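Local coordinates for 2-dehydro-3-deoxy-d-gluconate/2-dehydro-3-deoxy-phosphogluconate aldolase (Picrophilus torridus, PDB 4UXD), which is an aldolase of the dihydrodipicolinate synthetase family, built as a (beta/alpha)8 barrel and assembled from four copies of the chain, at residues Y140-S145 with L171-S177; R79-K84 with E108-S113; F191-L195 with S215-A220. All blocks are in the same frame, centred on the assembly; numbering follows the deposited sequence.

Contact 1 of 3, residues Y140-S145 with L171-S177; sequences YKEILS and LKSEFSS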
loop_
_atom_site.group_PDB
_atom_site.type_symbol
_atom_site.label_atom_id
_atom_site.label_comp_id
_atom_site.label_asym_id
_atom_site.label_seq_id
_atom_site.Cartn_x
_atom_site.Cartn_y
_atom_site.Cartn_z
ATOM N N TYR A 140 -23.951 -10.055 -0.176
ATOM C CA TYR A 140 -24.100 -11.504 -0.333
ATOM C C TYR A 140 -25.403 -12.002 0.301
ATOM O O TYR A 140 -26.031 -12.938 -0.188
ATOM C CB TYR A 140 -22.917 -12.258 0.285
ATOM C CG TYR A 140 -21.702 -12.345 -0.606
ATOM C CD1 TYR A 140 -21.536 -13.399 -1.496
ATOM C CD2 TYR A 140 -20.723 -11.365 -0.559
ATOM C CE1 TYR A 140 -20.428 -13.476 -2.304
ATOM C CE2 TYR A 140 -19.608 -11.430 -1.361
ATOM C CZ TYR A 140 -19.455 -12.481 -2.231
ATOM O OH TYR A 140 -18.323 -12.516 -3.026
ATOM N N LYS A 141 -25.798 -11.367 1.396
ATOM C CA LYS A 141 -27.023 -11.724 2.091
ATOM C C LYS A 141 -28.245 -11.590 1.172
ATOM O O LYS A 141 -29.010 -12.543 0.979
ATOM C CB LYS A 141 -27.180 -10.837 3.332
ATOM C CG LYS A 141 -28.370 -11.154 4.222
ATOM C CD LYS A 141 -28.004 -10.873 5.681
ATOM C CE LYS A 141 -29.199 -10.713 6.624
ATOM N NZ LYS A 141 -30.479 -10.394 5.947
ATOM N N GLU A 142 -28.409 -10.402 0.601
ATOM C CA GLU A 142 -29.553 -10.106 -0.237
ATOM C C GLU A 142 -29.601 -11.050 -1.425
ATOM O O GLU A 142 -30.670 -11.470 -1.871
ATOM C CB GLU A 142 -29.483 -8.659 -0.723
ATOM C CG GLU A 142 -30.820 -8.054 -1.108
ATOM C CD GLU A 142 -31.362 -7.118 -0.038
ATOM O OE1 GLU A 142 -31.145 -7.397 1.165
ATOM O OE2 GLU A 142 -31.988 -6.095 -0.403
ATOM N N ILE A 143 -28.421 -11.385 -1.932
ATOM C CA ILE A 143 -28.312 -12.172 -3.143
ATOM C C ILE A 143 -28.637 -13.648 -2.856
ATOM O O ILE A 143 -29.474 -14.259 -3.531
ATOM C CB ILE A 143 -26.904 -12.016 -3.749
ATOM C CG1 ILE A 143 -26.747 -10.619 -4.336
ATOM C CG2 ILE A 143 -26.654 -13.023 -4.841
ATOM C CD1 ILE A 143 -25.307 -10.191 -4.593
ATOM N N LEU A 144 -27.971 -14.203 -1.850
ATOM C CA LEU A 144 -28.163 -15.594 -1.467
ATOM C C LEU A 144 -29.597 -15.871 -1.022
ATOM O O LEU A 144 -30.043 -17.020 -1.042
ATOM C CB LEU A 144 -27.206 -15.973 -0.339
ATOM C CG LEU A 144 -25.718 -15.939 -0.679
ATOM C CD1 LEU A 144 -24.888 -16.062 0.601
ATOM C CD2 LEU A 144 -25.371 -17.033 -1.646
ATOM N N SER A 145 -30.305 -14.823 -0.597
ATOM C CA SER A 145 -31.687 -14.956 -0.157
ATOM C C SER A 145 -32.644 -15.102 -1.325
ATOM O O SER A 145 -33.825 -15.381 -1.125
ATOM C CB SER A 145 -32.106 -13.753 0.683
ATOM O OG SER A 145 -31.643 -13.878 2.009
ATOM N N LEU A 171 -21.496 -16.362 6.350
ATOM C CA LEU A 171 -22.387 -16.649 5.237
ATOM C C LEU A 171 -22.574 -18.152 5.065
ATOM O O LEU A 171 -23.646 -18.624 4.640
ATOM C CB LEU A 171 -21.845 -16.049 3.941
ATOM C CG LEU A 171 -21.838 -14.534 3.803
ATOM C CD1 LEU A 171 -20.833 -14.157 2.726
ATOM C CD2 LEU A 171 -23.229 -14.018 3.456
ATOM N N LYS A 172 -21.520 -18.892 5.389
ATOM C CA LYS A 172 -21.533 -20.336 5.256
ATOM C C LYS A 172 -22.695 -20.908 6.059
ATOM O O LYS A 172 -23.559 -21.614 5.520
ATOM C CB LYS A 172 -20.203 -20.935 5.724
ATOM C CG LYS A 172 -20.063 -22.424 5.424
ATOM C CD LYS A 172 -18.824 -22.996 6.080
ATOM C CE LYS A 172 -18.930 -24.495 6.263
ATOM N NZ LYS A 172 -17.667 -25.057 6.828
ATOM N N SER A 173 -22.727 -20.565 7.342
ATOM C CA SER A 173 -23.727 -21.102 8.257
ATOM C C SER A 173 -25.136 -20.602 7.957
ATOM O O SER A 173 -26.101 -21.304 8.230
ATOM C CB SER A 173 -23.359 -20.760 9.702
ATOM O OG SER A 173 -23.332 -19.363 9.911
ATOM N N GLU A 174 -25.258 -19.405 7.391
ATOM C CA GLU A 174 -26.569 -18.789 7.147
ATOM C C GLU A 174 -27.200 -19.207 5.808
ATOM O O GLU A 174 -28.394 -18.994 5.593
ATOM C CB GLU A 174 -26.436 -17.266 7.207
ATOM C CG GLU A 174 -27.746 -16.496 7.238
ATOM C CD GLU A 174 -27.543 -14.985 7.384
ATOM O OE1 GLU A 174 -26.396 -14.559 7.651
ATOM O OE2 GLU A 174 -28.530 -14.225 7.226
ATOM N N PHE A 175 -26.409 -19.792 4.909
ATOM C CA PHE A 175 -26.928 -20.248 3.619
ATOM C C PHE A 175 -26.206 -21.496 3.180
ATOM O O PHE A 175 -25.016 -21.468 2.874
ATOM C CB PHE A 175 -26.798 -19.163 2.541
ATOM C CG PHE A 175 -27.384 -17.847 2.941
ATOM C CD1 PHE A 175 -28.743 -17.616 2.829
ATOM C CD2 PHE A 175 -26.573 -16.839 3.445
ATOM C CE1 PHE A 175 -29.288 -16.400 3.209
ATOM C CE2 PHE A 175 -27.110 -15.617 3.830
ATOM C CZ PHE A 175 -28.469 -15.397 3.710
ATOM N N SER A 176 -26.938 -22.600 3.163
ATOM C CA SER A 176 -26.394 -23.884 2.759
ATOM C C SER A 176 -25.991 -23.856 1.285
ATOM O O SER A 176 -25.129 -24.608 0.861
ATOM C CB SER A 176 -27.413 -25.000 3.029
ATOM O OG SER A 176 -28.514 -24.927 2.135
ATOM N N SER A 177 -26.601 -22.961 0.518
ATOM C CA SER A 177 -26.305 -22.812 -0.908
ATOM C C SER A 177 -24.833 -22.499 -1.193
ATOM O O SER A 177 -24.346 -22.746 -2.303
ATOM C CB SER A 177 -27.172 -21.709 -1.499
ATOM O OG SER A 177 -27.063 -20.536 -0.713
#

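Contact 2 of 3, residues R79-K84 with E108-S113; sequences RKDFLK and ELMKFS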
loop_
_atom_site.group_PDB
_atom_site.type_symbol
_atom_site.label_atom_id
_atom_site.label_comp_id
_atom_site.label_asym_id
_atom_site.label_seq_id
_atom_site.Cartn_x
_atom_site.Cartn_y
_atom_site.Cartn_z
ATOM N N ARG A 79 -22.689 -11.525 -21.947
ATOM C CA ARG A 79 -22.319 -12.472 -20.912
ATOM C C ARG A 79 -23.366 -13.571 -20.827
ATOM O O ARG A 79 -23.027 -14.748 -20.748
ATOM C CB ARG A 79 -22.141 -11.771 -19.561
ATOM C CG ARG A 79 -20.834 -10.958 -19.470
ATOM C CD ARG A 79 -20.747 -10.182 -18.169
ATOM N NE ARG A 79 -20.442 -11.063 -17.048
ATOM C CZ ARG A 79 -20.682 -10.764 -15.774
ATOM N NH1 ARG A 79 -21.247 -9.602 -15.468
ATOM N NH2 ARG A 79 -20.365 -11.627 -14.808
ATOM N N LYS A 80 -24.636 -13.192 -20.857
ATOM C CA LYS A 80 -25.701 -14.184 -20.905
ATOM C C LYS A 80 -25.479 -15.094 -22.100
ATOM O O LYS A 80 -25.572 -16.319 -21.995
ATOM C CB LYS A 80 -27.062 -13.529 -21.003
ATOM C CG LYS A 80 -27.582 -12.908 -19.735
ATOM C CD LYS A 80 -28.986 -12.378 -19.985
ATOM C CE LYS A 80 -29.374 -11.294 -19.010
ATOM N NZ LYS A 80 -30.607 -10.593 -19.460
ATOM N N ASP A 81 -25.160 -14.486 -23.237
ATOM C CA ASP A 81 -25.007 -15.241 -24.470
ATOM C C ASP A 81 -23.856 -16.235 -24.343
ATOM O O ASP A 81 -23.993 -17.391 -24.737
ATOM C CB ASP A 81 -24.799 -14.301 -25.663
ATOM C CG ASP A 81 -26.087 -13.575 -26.069
ATOM O OD1 ASP A 81 -27.203 -14.045 -25.709
ATOM O OD2 ASP A 81 -25.977 -12.533 -26.751
ATOM N N PHE A 82 -22.742 -15.808 -23.750
ATOM C CA PHE A 82 -21.567 -16.684 -23.630
ATOM C C PHE A 82 -21.817 -17.875 -22.686
ATOM O O PHE A 82 -21.421 -19.002 -22.977
ATOM C CB PHE A 82 -20.375 -15.872 -23.157
ATOM C CG PHE A 82 -19.070 -16.603 -23.200
ATOM C CD1 PHE A 82 -18.381 -16.755 -24.394
ATOM C CD2 PHE A 82 -18.503 -17.094 -22.038
ATOM C CE1 PHE A 82 -17.162 -17.405 -24.431
ATOM C CE2 PHE A 82 -17.278 -17.741 -22.068
ATOM C CZ PHE A 82 -16.607 -17.896 -23.265
ATOM N N LEU A 83 -22.472 -17.626 -21.558
ATOM C CA LEU A 83 -22.825 -18.707 -20.644
ATOM C C LEU A 83 -23.714 -19.730 -21.366
ATOM O O LEU A 83 -23.606 -20.934 -21.144
ATOM C CB LEU A 83 -23.540 -18.162 -19.405
ATOM C CG LEU A 83 -22.779 -17.180 -18.514
ATOM C CD1 LEU A 83 -23.578 -16.890 -17.253
ATOM C CD2 LEU A 83 -21.389 -17.689 -18.148
ATOM N N LYS A 84 -24.590 -19.246 -22.241
ATOM C CA LYS A 84 -25.444 -20.137 -22.995
ATOM C C LYS A 84 -24.610 -21.006 -23.941
ATOM O O LYS A 84 -24.782 -22.220 -23.996
ATOM C CB LYS A 84 -26.491 -19.342 -23.778
ATOM C CG LYS A 84 -27.830 -20.059 -23.928
ATOM C CD LYS A 84 -28.838 -19.222 -24.682
ATOM C CE LYS A 84 -28.502 -19.162 -26.170
ATOM N NZ LYS A 84 -29.542 -18.458 -26.976
ATOM N N GLU A 108 -29.992 -11.477 -12.095
ATOM C CA GLU A 108 -30.305 -11.804 -13.478
ATOM C C GLU A 108 -29.415 -12.941 -13.994
ATOM O O GLU A 108 -29.931 -13.958 -14.460
ATOM C CB GLU A 108 -30.152 -10.554 -14.344
ATOM C CG GLU A 108 -30.817 -10.612 -15.716
ATOM C CD GLU A 108 -31.003 -9.226 -16.333
ATOM O OE1 GLU A 108 -31.111 -8.244 -15.572
ATOM O OE2 GLU A 108 -31.037 -9.106 -17.574
ATOM N N LEU A 109 -28.092 -12.772 -13.886
ATOM C CA LEU A 109 -27.120 -13.763 -14.359
ATOM C C LEU A 109 -27.237 -15.113 -13.648
ATOM O O LEU A 109 -26.932 -16.156 -14.233
ATOM C CB LEU A 109 -25.687 -13.246 -14.187
ATOM C CG LEU A 109 -25.166 -12.222 -15.192
ATOM C CD1 LEU A 109 -23.898 -11.529 -14.658
ATOM C CD2 LEU A 109 -24.901 -12.846 -16.568
ATOM N N MET A 110 -27.657 -15.097 -12.387
ATOM C CA MET A 110 -27.794 -16.346 -11.638
ATOM C C MET A 110 -29.083 -17.063 -12.020
ATOM O O MET A 110 -29.083 -18.263 -12.279
ATOM C CB MET A 110 -27.744 -16.089 -10.132
ATOM C CG MET A 110 -26.313 -15.927 -9.600
ATOM S SD MET A 110 -26.147 -16.186 -7.812
ATOM C CE MET A 110 -27.207 -14.892 -7.246
ATOM N N LYS A 111 -30.169 -16.303 -12.063
ATOM C CA LYS A 111 -31.465 -16.793 -12.499
ATOM C C LYS A 111 -31.370 -17.423 -13.875
ATOM O O LYS A 111 -31.928 -18.485 -14.130
ATOM C CB LYS A 111 -32.481 -15.645 -12.510
ATOM C CG LYS A 111 -33.899 -16.054 -12.846
ATOM C CD LYS A 111 -34.909 -15.058 -12.289
ATOM C CE LYS A 111 -34.821 -13.713 -12.988
ATOM N NZ LYS A 111 -35.690 -12.694 -12.341
ATOM N N PHE A 112 -30.638 -16.755 -14.752
ATOM C CA PHE A 112 -30.462 -17.204 -16.123
ATOM C C PHE A 112 -29.633 -18.480 -16.199
ATOM O O PHE A 112 -29.920 -19.356 -17.003
ATOM C CB PHE A 112 -29.804 -16.090 -16.934
ATOM C CG PHE A 112 -29.363 -16.503 -18.304
ATOM C CD1 PHE A 112 -28.093 -17.006 -18.515
ATOM C CD2 PHE A 112 -30.209 -16.358 -19.393
ATOM C CE1 PHE A 112 -27.669 -17.370 -19.792
ATOM C CE2 PHE A 112 -29.789 -16.719 -20.666
ATOM C CZ PHE A 112 -28.514 -17.226 -20.862
ATOM N N SER A 113 -28.607 -18.590 -15.360
ATOM C CA SER A 113 -27.730 -19.755 -15.408
ATOM C C SER A 113 -28.338 -20.944 -14.644
ATOM O O SER A 113 -28.039 -22.104 -14.950
ATOM C CB SER A 113 -26.334 -19.402 -14.875
ATOM O OG SER A 113 -26.389 -18.504 -13.783
#

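Contact 3 of 3, residues F191-L195 with S215-A220; sequences FMEML and SLELGA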
loop_
_atom_site.group_PDB
_atom_site.type_symbol
_atom_site.label_atom_id
_atom_site.label_comp_id
_atom_site.label_asym_id
_atom_site.label_seq_id
_atom_site.Cartn_x
_atom_site.Cartn_y
_atom_site.Cartn_z
ATOM N N PHE A 191 -4.963 -18.032 3.048
ATOM C CA PHE A 191 -5.510 -19.235 2.453
ATOM C C PHE A 191 -5.734 -20.316 3.512
ATOM O O PHE A 191 -6.726 -21.041 3.471
ATOM C CB PHE A 191 -4.586 -19.765 1.355
ATOM C CG PHE A 191 -5.186 -20.889 0.559
ATOM C CD1 PHE A 191 -6.183 -20.638 -0.370
ATOM C CD2 PHE A 191 -4.765 -22.198 0.745
ATOM C CE1 PHE A 191 -6.739 -21.671 -1.096
ATOM C CE2 PHE A 191 -5.325 -23.237 0.021
ATOM C CZ PHE A 191 -6.311 -22.976 -0.897
ATOM N N MET A 192 -4.809 -20.436 4.459
ATOM C CA MET A 192 -4.977 -21.420 5.514
ATOM C C MET A 192 -6.189 -21.062 6.399
ATOM O O MET A 192 -6.909 -21.956 6.852
ATOM C CB MET A 192 -3.701 -21.537 6.344
ATOM C CG MET A 192 -2.481 -22.009 5.558
ATOM S SD MET A 192 -0.948 -21.941 6.506
ATOM C CE MET A 192 -0.879 -23.628 7.123
ATOM N N GLU A 193 -6.419 -19.771 6.657
ATOM C CA GLU A 193 -7.652 -19.369 7.347
ATOM C C GLU A 193 -8.861 -19.882 6.578
ATOM O O GLU A 193 -9.771 -20.439 7.187
ATOM C CB GLU A 193 -7.761 -17.848 7.520
ATOM C CG GLU A 193 -6.747 -17.232 8.530
ATOM C CD GLU A 193 -6.798 -15.689 8.582
ATOM O OE1 GLU A 193 -6.591 -15.030 7.540
ATOM O OE2 GLU A 193 -7.038 -15.125 9.656
ATOM N N MET A 194 -8.870 -19.705 5.247
ATOM C CA MET A 194 -9.983 -20.167 4.413
ATOM C C MET A 194 -10.110 -21.701 4.501
ATOM O O MET A 194 -11.225 -22.246 4.617
ATOM C CB MET A 194 -9.817 -19.736 2.940
ATOM C CG MET A 194 -9.919 -18.222 2.640
ATOM S SD MET A 194 -11.469 -17.383 3.125
ATOM C CE MET A 194 -11.616 -16.114 1.875
ATOM N N LEU A 195 -8.971 -22.391 4.459
ATOM C CA LEU A 195 -8.944 -23.848 4.595
ATOM C C LEU A 195 -9.533 -24.324 5.912
ATOM O O LEU A 195 -10.038 -25.438 6.000
ATOM C CB LEU A 195 -7.519 -24.377 4.477
ATOM C CG LEU A 195 -6.909 -24.424 3.076
ATOM C CD1 LEU A 195 -5.434 -24.823 3.191
ATOM C CD2 LEU A 195 -7.671 -25.393 2.159
ATOM N N SER A 215 -1.023 -26.001 -1.780
ATOM C CA SER A 215 -2.419 -25.942 -1.363
ATOM C C SER A 215 -3.004 -27.338 -1.173
ATOM O O SER A 215 -3.775 -27.575 -0.238
ATOM C CB SER A 215 -3.257 -25.163 -2.377
ATOM O OG SER A 215 -2.766 -23.852 -2.555
ATOM N N LEU A 216 -2.648 -28.263 -2.053
ATOM C CA LEU A 216 -3.090 -29.641 -1.881
ATOM C C LEU A 216 -2.479 -30.202 -0.589
ATOM O O LEU A 216 -3.162 -30.862 0.196
ATOM C CB LEU A 216 -2.708 -30.518 -3.089
ATOM C CG LEU A 216 -3.300 -30.199 -4.465
ATOM C CD1 LEU A 216 -3.014 -31.337 -5.460
ATOM C CD2 LEU A 216 -4.797 -29.898 -4.408
ATOM N N GLU A 217 -1.199 -29.923 -0.355
ATOM C CA GLU A 217 -0.531 -30.435 0.849
ATOM C C GLU A 217 -1.272 -30.014 2.106
ATOM O O GLU A 217 -1.291 -30.740 3.084
ATOM C CB GLU A 217 0.907 -29.945 0.930
ATOM C CG GLU A 217 1.910 -30.736 0.139
ATOM C CD GLU A 217 3.320 -30.220 0.378
ATOM O OE1 GLU A 217 3.458 -29.180 1.064
ATOM O OE2 GLU A 217 4.289 -30.858 -0.089
ATOM N N LEU A 218 -1.879 -28.832 2.052
ATOM C CA LEU A 218 -2.580 -28.245 3.183
ATOM C C LEU A 218 -4.078 -28.580 3.222
ATOM O O LEU A 218 -4.797 -28.105 4.106
ATOM C CB LEU A 218 -2.399 -26.725 3.150
ATOM C CG LEU A 218 -0.984 -26.203 3.358
ATOM C CD1 LEU A 218 -0.891 -24.712 3.098
ATOM C CD2 LEU A 218 -0.529 -26.516 4.771
ATOM N N GLY A 219 -4.549 -29.366 2.253
ATOM C CA GLY A 219 -5.929 -29.803 2.237
ATOM C C GLY A 219 -6.864 -29.106 1.248
ATOM O O GLY A 219 -8.082 -29.252 1.366
ATOM N N ALA A 220 -6.335 -28.367 0.272
ATOM C CA ALA A 220 -7.211 -27.715 -0.718
ATOM C C ALA A 220 -8.022 -28.724 -1.534
ATOM O O ALA A 220 -7.515 -29.784 -1.923
ATOM C CB ALA A 220 -6.402 -26.844 -1.660
#

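Contact 1 of 3, residues Y140-S145 with L171-S177
Leu144 lies against the ring of Phe175, and this pair forms the apolar centre of the contact. The methylene of Leu144 sits over the middle of one ring face, a CH-pi contact in which CB is 3.8 Å from the centroid of the Phe175 ring and only 11° off its normal. One branch, Leu144 CD1, reaches along the same ring to within 3.4 Å of Phe175 CD2, while the other branch points toward the hydroxyl of Ser177. On the opposite face of the Phe175 ring lies CG of Glu174, offset toward the rim, so the ring is flanked on both faces. With CG beside the backbone N and anti to the carbonyl carbon (chi1 -52°), Phe175, the first residue to leave helical geometry, directs its ring toward helix 133-144.

Leu171 extends the apolar patch inward. Its CD2 packs 3.6 Å from Tyr140 CB, and the same methyl is 3.9 Å from Leu144 CD1, bridging one turn of the facing helix. Toward the outer edge the interactions become polar. Ser145 OG donates to Lys141 O over 3.1 Å, approaching from above the carbonyl plane, whereas Ser145 N reaches that oxygen from the other face; two bonds thus hold the carbonyl, and the hydroxyl is kept beside the Phe175 ring. Lys141 NZ and Glu174 OE2, 4.5 Å apart, attract each other at most loosely.

In the fold, the contact joins the C-terminal ends of helices 133-144 and 165-174. Ile143 packs on Ile103 and Asn107 of helix 103-115. Tyr140 and Leu171 both rest on Ile153 of strand 150-155, Tyr140 OH is hydrogen-bonded to Leu123 O, and the backbone of Ser177 pairs with Leu151, leading into strand 178-183.

Contact 2 of 3, residues R79-K84 with E108-S113
The side-chain torsions of Lys80 and Phe112 bring them together across the two helices. In Phe112, CG stands anti to the backbone N (chi1 171°), which sends the ring across the gap onto helix 76-88; in Lys80, CG is anti to the carbonyl carbon (chi1 -75°) and the remaining chain is extended, carrying the amine over to Glu108. As a result, one lysine serves two partners. Its CB lies over one face of the Phe112 ring, 4.1 Å from the centroid and displaced toward the rim, in a CH-pi contact. At its far end the amine and the carboxylate form a salt bridge, though the modelled 2.4 Å between Lys80 NZ and Glu108 OE2 is implausibly short and its exact geometry doubtful.

Around the ring edge, near its plane, stand the CB atoms of Leu83 and Lys84, with Leu83 CB 4.2 Å from Phe112 CE1. Phe112 thus wedges into the surface of the helix, one face against Lys80 and its rim against the next turn.

Nearer the barrel sheet, Leu109 takes over. Its CD1 sits 3.1 Å above the plane of the Arg79 guanidinium, toward the rim of that flat group. Arg79 NH1 is hydrogen-bonded to Gly99 O, and NH2 makes a weak hydrogen bond to Gly97 O, which helps hold the guanidinium in position. The other branch, Leu109 CD2, lies 4.1 Å from Lys80 CG and a little farther from Leu83 CD1, and Leu83 in turn rests on Ala96 of strand 95-97.

The helix segments run nearly parallel, 25° apart, with their axes 10.6 Å from each other at closest approach. Such side-by-side packing of successive helices, 76-88 and 103-115, linked through strand 95-97 beneath them, is characteristic of the outer helical layer of a (beta/alpha)8 barrel.

Contact 3 of 3, residues F191-L195 with S215-A220
Phe191 begins the contact by presenting the outer end of its ring to Ser215 and Ala220. Its CG is anti to the backbone N (chi1 -171°), which directs the ring toward helix 212-217; Ala220 CB lies at the ring edge, in plane, 3.9 Å from Phe191 CZ. Ser215 OG is 3.7 Å from Phe191 CE2, but its polar partners are Gln206 and Leu211.

One residue on, a turn about the CG–SD bond of Met192 (chi3 95°) brings CE to 3.7 Å from Leu218 CD2. The Met192 side chain also borders a bound glycerol, probably from the crystallisation liquor, and packs on Ile257 of a neighbouring subunit. A turn later Leu195 straddles the chain: its CD1 packs 3.6 Å from Leu218 CB, while CD2 lies 3.7 Å from Ala220 CA.

That backbone is shaped by a Schellman motif closing helix 212-217. Gly219 adopts a positive phi of 104°, and the bonds from Ala220 N to Ser215 O and from Gly219 N to Leu216 O reverse the chain at the helix end. The contact therefore joins helix 188-195 to a Schellman-capped helix whose chain then enters strand 222-224, one helix-to-strand connection of the (beta/alpha)8 barrel.

How the contacts relate
All three contacts join successive helices of the layer surrounding one parallel barrel sheet, and they follow one another in series along the chain: contact 2, then contact 1, then contact 3. Contacts 1 and 2 have centres about 20 Å apart and touch directly, Ile143 CG2 of one packing on Met110 CE of the other, so helices 76-88, 103-115, 133-144 and 165-174 form one continuous arc. Contact 3 continues the circuit without touching contact 1, their nearest atoms about 7 Å apart. Contacts 2 and 3, with centres about 31 Å apart, lie on opposite sides of the chain's centre. The same kind of helix-to-helix packing thus recurs at three places round the barrel.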